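Transcriptional regulator, MarR family (PDB 4XRF) probably binds DNA as a winged helix-turn-helix transcription factor of the MarR family and regulates transcription. Local coordinates at residues A[10-13]-A[14-18]; A[108-111]-A[112-115]. All blocks are in the same frame, centred on the assembly; numbering follows the deposited sequence.

Contact 1 of 2, residues A[10-13]-A[14-18]. With ISQ (isoquinoline), chain E; DAO (lauric acid), chain F; ISQ (isoquinoline), chain B.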
loop_
_atom_site.group_PDB
_atom_site.type_symbol
_atom_site.label_atom_id
_atom_site.label_comp_id
_atom_site.label_asym_id
_atom_site.label_seq_id
_atom_site.Cartn_x
_atom_site.Cartn_y
_atom_site.Cartn_z
ATOM N N LEU A 10 12.598 2.515 11.092
ATOM C CA LEU A 10 12.474 3.928 10.703
ATOM C C LEU A 10 11.903 4.096 9.289
ATOM O O LEU A 10 11.034 4.956 9.076
ATOM C CB LEU A 10 13.835 4.610 10.802
ATOM C CG LEU A 10 14.326 4.893 12.222
ATOM C CD1 LEU A 10 15.824 5.085 12.209
ATOM C CD2 LEU A 10 13.653 6.129 12.768
ATOM N N ALA A 11 12.396 3.283 8.348
ATOM C CA ALA A 11 11.917 3.272 6.948
ATOM C C ALA A 11 10.422 2.962 6.879
ATOM O O ALA A 11 9.680 3.622 6.136
ATOM C CB ALA A 11 12.706 2.272 6.107
ATOM N N PHE A 12 9.975 1.986 7.680
ATOM C CA PHE A 12 8.549 1.667 7.779
ATOM C C PHE A 12 7.725 2.877 8.235
ATOM O O PHE A 12 6.703 3.189 7.612
ATOM C CB PHE A 12 8.295 0.481 8.706
ATOM C CG PHE A 12 6.877 -0.026 8.658
ATOM C CD1 PHE A 12 6.486 -0.934 7.682
ATOM C CD2 PHE A 12 5.938 0.407 9.579
ATOM C CE1 PHE A 12 5.181 -1.408 7.631
ATOM C CE2 PHE A 12 4.636 -0.055 9.537
ATOM C CZ PHE A 12 4.254 -0.965 8.564
ATOM N N SER A 13 8.151 3.541 9.314
ATOM C CA SER A 13 7.389 4.663 9.858
ATOM C C SER A 13 7.414 5.882 8.952
ATOM O O SER A 13 6.382 6.520 8.750
ATOM C CB SER A 13 7.869 5.052 11.258
ATOM O OG SER A 13 7.713 3.960 12.140
ATOM N N ILE A 14 8.595 6.214 8.446
ATOM C CA ILE A 14 8.745 7.302 7.482
ATOM C C ILE A 14 7.932 6.992 6.223
ATOM O O ILE A 14 7.212 7.855 5.714
ATOM C CB ILE A 14 10.231 7.529 7.109
ATOM C CG1 ILE A 14 10.998 8.102 8.306
ATOM C CG2 ILE A 14 10.380 8.454 5.908
ATOM C CD1 ILE A 14 12.500 7.914 8.199
ATOM N N GLY A 15 8.026 5.751 5.759
ATOM C CA GLY A 15 7.416 5.315 4.498
ATOM C C GLY A 15 5.906 5.325 4.523
ATOM O O GLY A 15 5.277 5.628 3.519
ATOM N N LYS A 16 5.343 4.985 5.676
ATOM C CA LYS A 16 3.920 5.025 5.945
ATOM C C LYS A 16 3.385 6.465 5.787
ATOM O O LYS A 16 2.339 6.684 5.168
ATOM C CB LYS A 16 3.708 4.515 7.373
ATOM C CG LYS A 16 2.319 4.060 7.759
ATOM C CD LYS A 16 2.368 3.424 9.145
ATOM C CE LYS A 16 1.001 3.379 9.813
ATOM N NZ LYS A 16 0.574 4.708 10.340
ATOM N N LYS A 17 4.107 7.438 6.344
ATOM C CA LYS A 17 3.787 8.857 6.171
ATOM C C LYS A 17 4.038 9.344 4.728
ATOM O O LYS A 17 3.201 10.029 4.143
ATOM C CB LYS A 17 4.586 9.701 7.169
ATOM C CG LYS A 17 4.239 11.176 7.167
ATOM C CD LYS A 17 2.952 11.453 7.940
ATOM C CE LYS A 17 2.565 12.911 7.805
ATOM N NZ LYS A 17 1.332 13.257 8.569
ATOM N N MET A 18 5.185 8.981 4.163
ATOM C CA MET A 18 5.559 9.387 2.799
ATOM C C MET A 18 4.595 8.857 1.721
ATOM O O MET A 18 4.370 9.510 0.709
ATOM C CB MET A 18 6.991 8.938 2.494
ATOM C CG MET A 18 7.872 9.993 1.843
ATOM S SD MET A 18 8.186 11.380 2.946
ATOM C CE MET A 18 9.934 11.648 2.716
HETATM C C1 ISQ E . 10.475 8.226 0.896
HETATM N N2 ISQ E . 10.990 9.382 0.424
HETATM C C3 ISQ E . 12.142 9.910 0.897
HETATM C C4 ISQ E . 12.871 9.298 1.922
HETATM C C4A ISQ E . 12.400 8.102 2.456
HETATM C C5 ISQ E . 13.066 7.436 3.476
HETATM C C6 ISQ E . 12.539 6.238 3.967
HETATM C C7 ISQ E . 11.353 5.699 3.460
HETATM C C8 ISQ E . 10.645 6.336 2.438
HETATM C C8A ISQ E . 11.137 7.533 1.914
HETATM O O1 DAO F . -1.062 5.000 6.710
HETATM O O2 DAO F . -2.031 3.821 8.282
HETATM C C1 DAO F . -1.744 4.015 7.077
HETATM C C2 DAO F . -2.254 3.027 6.039
HETATM C C3 DAO F . -1.330 2.909 4.825
HETATM C C4 DAO F . -0.590 1.571 4.801
HETATM C C5 DAO F . 0.857 1.739 5.256
HETATM C C6 DAO F . 1.759 0.626 4.733
HETATM C C7 DAO F . 3.211 0.877 5.134
HETATM C C8 DAO F . 4.186 0.626 3.984
HETATM C C9 DAO F . 5.573 1.166 4.329
HETATM C C10 DAO F . 6.482 1.278 3.109
HETATM C C11 DAO F . 7.940 1.035 3.492
HETATM C C12 DAO F . 8.894 1.813 2.611
HETATM C C1 ISQ B . 12.971 0.731 3.071
HETATM N N2 ISQ B . 13.949 0.145 3.795
HETATM C C3 ISQ B . 15.238 0.550 3.735
HETATM C C4 ISQ B . 15.647 1.598 2.903
HETATM C C4A ISQ B . 14.692 2.248 2.128
HETATM C C5 ISQ B . 15.021 3.295 1.276
HETATM C C6 ISQ B . 14.012 3.906 0.525
HETATM C C7 ISQ B . 12.682 3.483 0.606
HETATM C C8 ISQ B . 12.305 2.431 1.444
HETATM C C8A ISQ B . 13.278 1.795 2.217
#

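Contact 2 of 2, residues A[108-111]-A[112-115]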
loop_
_atom_site.group_PDB
_atom_site.type_symbol
_atom_site.label_atom_id
_atom_site.label_comp_id
_atom_site.label_asym_id
_atom_site.label_seq_id
_atom_site.Cartn_x
_atom_site.Cartn_y
_atom_site.Cartn_z
ATOM N N ARG A 108 3.485 20.257 -6.575
ATOM C CA ARG A 108 4.225 19.285 -5.756
ATOM C C ARG A 108 3.736 19.286 -4.308
ATOM O O ARG A 108 3.334 20.326 -3.790
ATOM C CB ARG A 108 5.732 19.565 -5.793
ATOM C CG ARG A 108 6.150 20.907 -5.198
ATOM C CD ARG A 108 7.660 21.010 -5.040
ATOM N NE ARG A 108 8.389 20.875 -6.309
ATOM C CZ ARG A 108 9.036 19.778 -6.702
ATOM N NH1 ARG A 108 9.051 18.690 -5.938
ATOM N NH2 ARG A 108 9.673 19.764 -7.865
ATOM N N ASN A 109 3.777 18.118 -3.666
ATOM C CA ASN A 109 3.348 17.995 -2.274
ATOM C C ASN A 109 4.240 18.842 -1.354
ATOM O O ASN A 109 5.467 18.686 -1.346
ATOM C CB ASN A 109 3.297 16.525 -1.829
ATOM C CG ASN A 109 2.821 16.373 -0.397
ATOM O OD1 ASN A 109 1.648 16.079 -0.143
ATOM N ND2 ASN A 109 3.717 16.619 0.551
ATOM N N GLU A 110 3.610 19.743 -0.602
ATOM C CA GLU A 110 4.324 20.727 0.222
ATOM C C GLU A 110 4.856 20.174 1.544
ATOM O O GLU A 110 5.815 20.713 2.103
ATOM C CB GLU A 110 3.459 21.980 0.475
ATOM C CG GLU A 110 3.359 22.918 -0.728
ATOM C CD GLU A 110 4.686 23.590 -1.084
ATOM O OE1 GLU A 110 5.139 24.462 -0.306
ATOM O OE2 GLU A 110 5.270 23.258 -2.146
ATOM N N HIS A 111 4.227 19.116 2.049
ATOM C CA HIS A 111 4.718 18.439 3.247
ATOM C C HIS A 111 6.097 17.801 2.988
ATOM O O HIS A 111 6.992 17.908 3.828
ATOM C CB HIS A 111 3.703 17.404 3.760
ATOM C CG HIS A 111 2.445 18.011 4.308
ATOM N ND1 HIS A 111 2.139 18.007 5.653
ATOM C CD2 HIS A 111 1.422 18.654 3.694
ATOM C CE1 HIS A 111 0.984 18.624 5.847
ATOM N NE2 HIS A 111 0.526 19.026 4.674
ATOM N N ILE A 112 6.264 17.162 1.824
ATOM C CA ILE A 112 7.544 16.548 1.437
ATOM C C ILE A 112 8.632 17.606 1.287
ATOM O O ILE A 112 9.759 17.401 1.743
ATOM C CB ILE A 112 7.435 15.675 0.166
ATOM C CG1 ILE A 112 6.579 14.441 0.447
ATOM C CG2 ILE A 112 8.821 15.203 -0.295
ATOM C CD1 ILE A 112 6.120 13.712 -0.797
ATOM N N ALA A 113 8.283 18.742 0.683
ATOM C CA ALA A 113 9.221 19.846 0.505
ATOM C C ALA A 113 9.648 20.392 1.865
ATOM O O ALA A 113 10.824 20.678 2.077
ATOM C CB ALA A 113 8.598 20.945 -0.346
ATOM N N LYS A 114 8.685 20.536 2.778
ATOM C CA LYS A 114 8.950 20.972 4.150
ATOM C C LYS A 114 9.947 20.070 4.883
ATOM O O LYS A 114 10.872 20.583 5.516
ATOM C CB LYS A 114 7.644 21.086 4.950
ATOM C CG LYS A 114 7.801 21.654 6.350
ATOM C CD LYS A 114 6.461 22.043 6.971
ATOM C CE LYS A 114 5.734 23.107 6.153
ATOM N NZ LYS A 114 4.869 23.978 7.007
ATOM N N TYR A 115 9.752 18.748 4.809
ATOM C CA TYR A 115 10.642 17.794 5.477
ATOM C C TYR A 115 12.065 17.911 4.942
ATOM O O TYR A 115 13.021 18.009 5.708
ATOM C CB TYR A 115 10.179 16.333 5.303
ATOM C CG TYR A 115 8.746 16.010 5.715
ATOM C CD1 TYR A 115 8.136 16.637 6.806
ATOM C CD2 TYR A 115 8.021 15.028 5.025
ATOM C CE1 TYR A 115 6.831 16.325 7.177
ATOM C CE2 TYR A 115 6.724 14.705 5.388
ATOM C CZ TYR A 115 6.133 15.351 6.456
ATOM O OH TYR A 115 4.841 15.020 6.798
#

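Contact 1 of 2, residues A[10-13]-A[14-18]
This contact joins two successive turns of helix 4-29, whose flanks line binding sites for isoquinoline and lauric acid. Phe12 and Lys16, one turn apart, meet along the acyl chain of the lauric acid. CD of Lys16 comes within 4.2 Å of Phe12 CE2, and the approach to the ring is oblique. Another part of the same ring meets the lipid, with Phe12 CE1 3.9 Å from DAO C7. The Lys16 chain is extended (CG anti to the backbone N, chi1 -162°) until it bends at the last torsion. This carries NZ to the carboxylate, where it makes a weak hydrogen bond of 3.4 Å to DAO O2. The amine charge probably also helps to hold the acid group.

The backbone bonds are helical. Ile14 N donates to Leu10 O at 2.8 Å in a nearly straight bond. Lys16 N donates to Phe12 O at 3.0 Å.

Another flank meets the two isoquinolines. Ala11 CB lies 3.4 Å from N2 of the chain B molecule. Ile14 CG2 touches C6 of the chain E molecule at 3.7 Å, and Met18 reaches its nitrogen-containing ring with CG and CE.

Around this turn, Leu10 and Ala11 pack on Leu128 and Phe131 of the second subunit. Lys17 and Met18 lean on Tyr115 and Phe116 of helix 110-116 in the same chain.

Contact 2 of 2, residues A[108-111]-A[112-115]
His111 O is held by the backbone and also faced by an aromatic ring. Tyr115 N donates to it at 3.0 Å, with an N-H...O angle of 158°. The phenol ring of the same tyrosine turns one face to this oxygen, which sits 3.1 Å above the ring plane, over its centre. Tyr115 has CG beside its own backbone N (chi1 -54°), which turns the ring back toward the preceding turn, so that its face meets that oxygen. Its OH ends near the plane of the His111 imidazole, at the ring edge, 4.0 Å from His111 CB.

Glu110 O is also satisfied, by Lys114 N at 3.0 Å, and Lys114 CB packs against the same oxygen. Asn109 O receives a weak bond from Ala113 N at 3.5 Å.

These residues make up most of the short helix 110-116, and Asn109 occupies its N-cap position. The Asn109 side chain crosses that of Ile112 at about a right angle; Asn109 CB is 4.1 Å from Ile112 CD1.

Elsewhere in the chain, Asn109 N donates to Gln25 OE1 of helix 4-29, and Lys114 O accepts from Ser117 OG. The guanidinium of Arg108 reaches the second subunit, where NH1 forms a salt bridge with Asp5 OD1. Ile112 is buried, packing on Leu22 of helix 4-29 and on Gln8 of the second subunit.

Overall arrangement
The two contacts come in series along the chain. Contact 1 lies on helix 4-29 and contact 2 at the start of helix 110-116. Between them in sequence come four helices (33-45, 50-57, 61-73 and 95-106) and all three strands of the sheet. In space their centres are only about 15 Å apart, and the two helices touch directly. Lys17 CE meets Tyr115 OH at 3.3 Å, and Met18 SD packs near Tyr115 CD2 and Ile112 CG1. Both contacts also reach the second subunit. The N-terminal helix and a late helix thus join in the part of the fold where subunits pair, as in other MarR dimers, with ligands bound there.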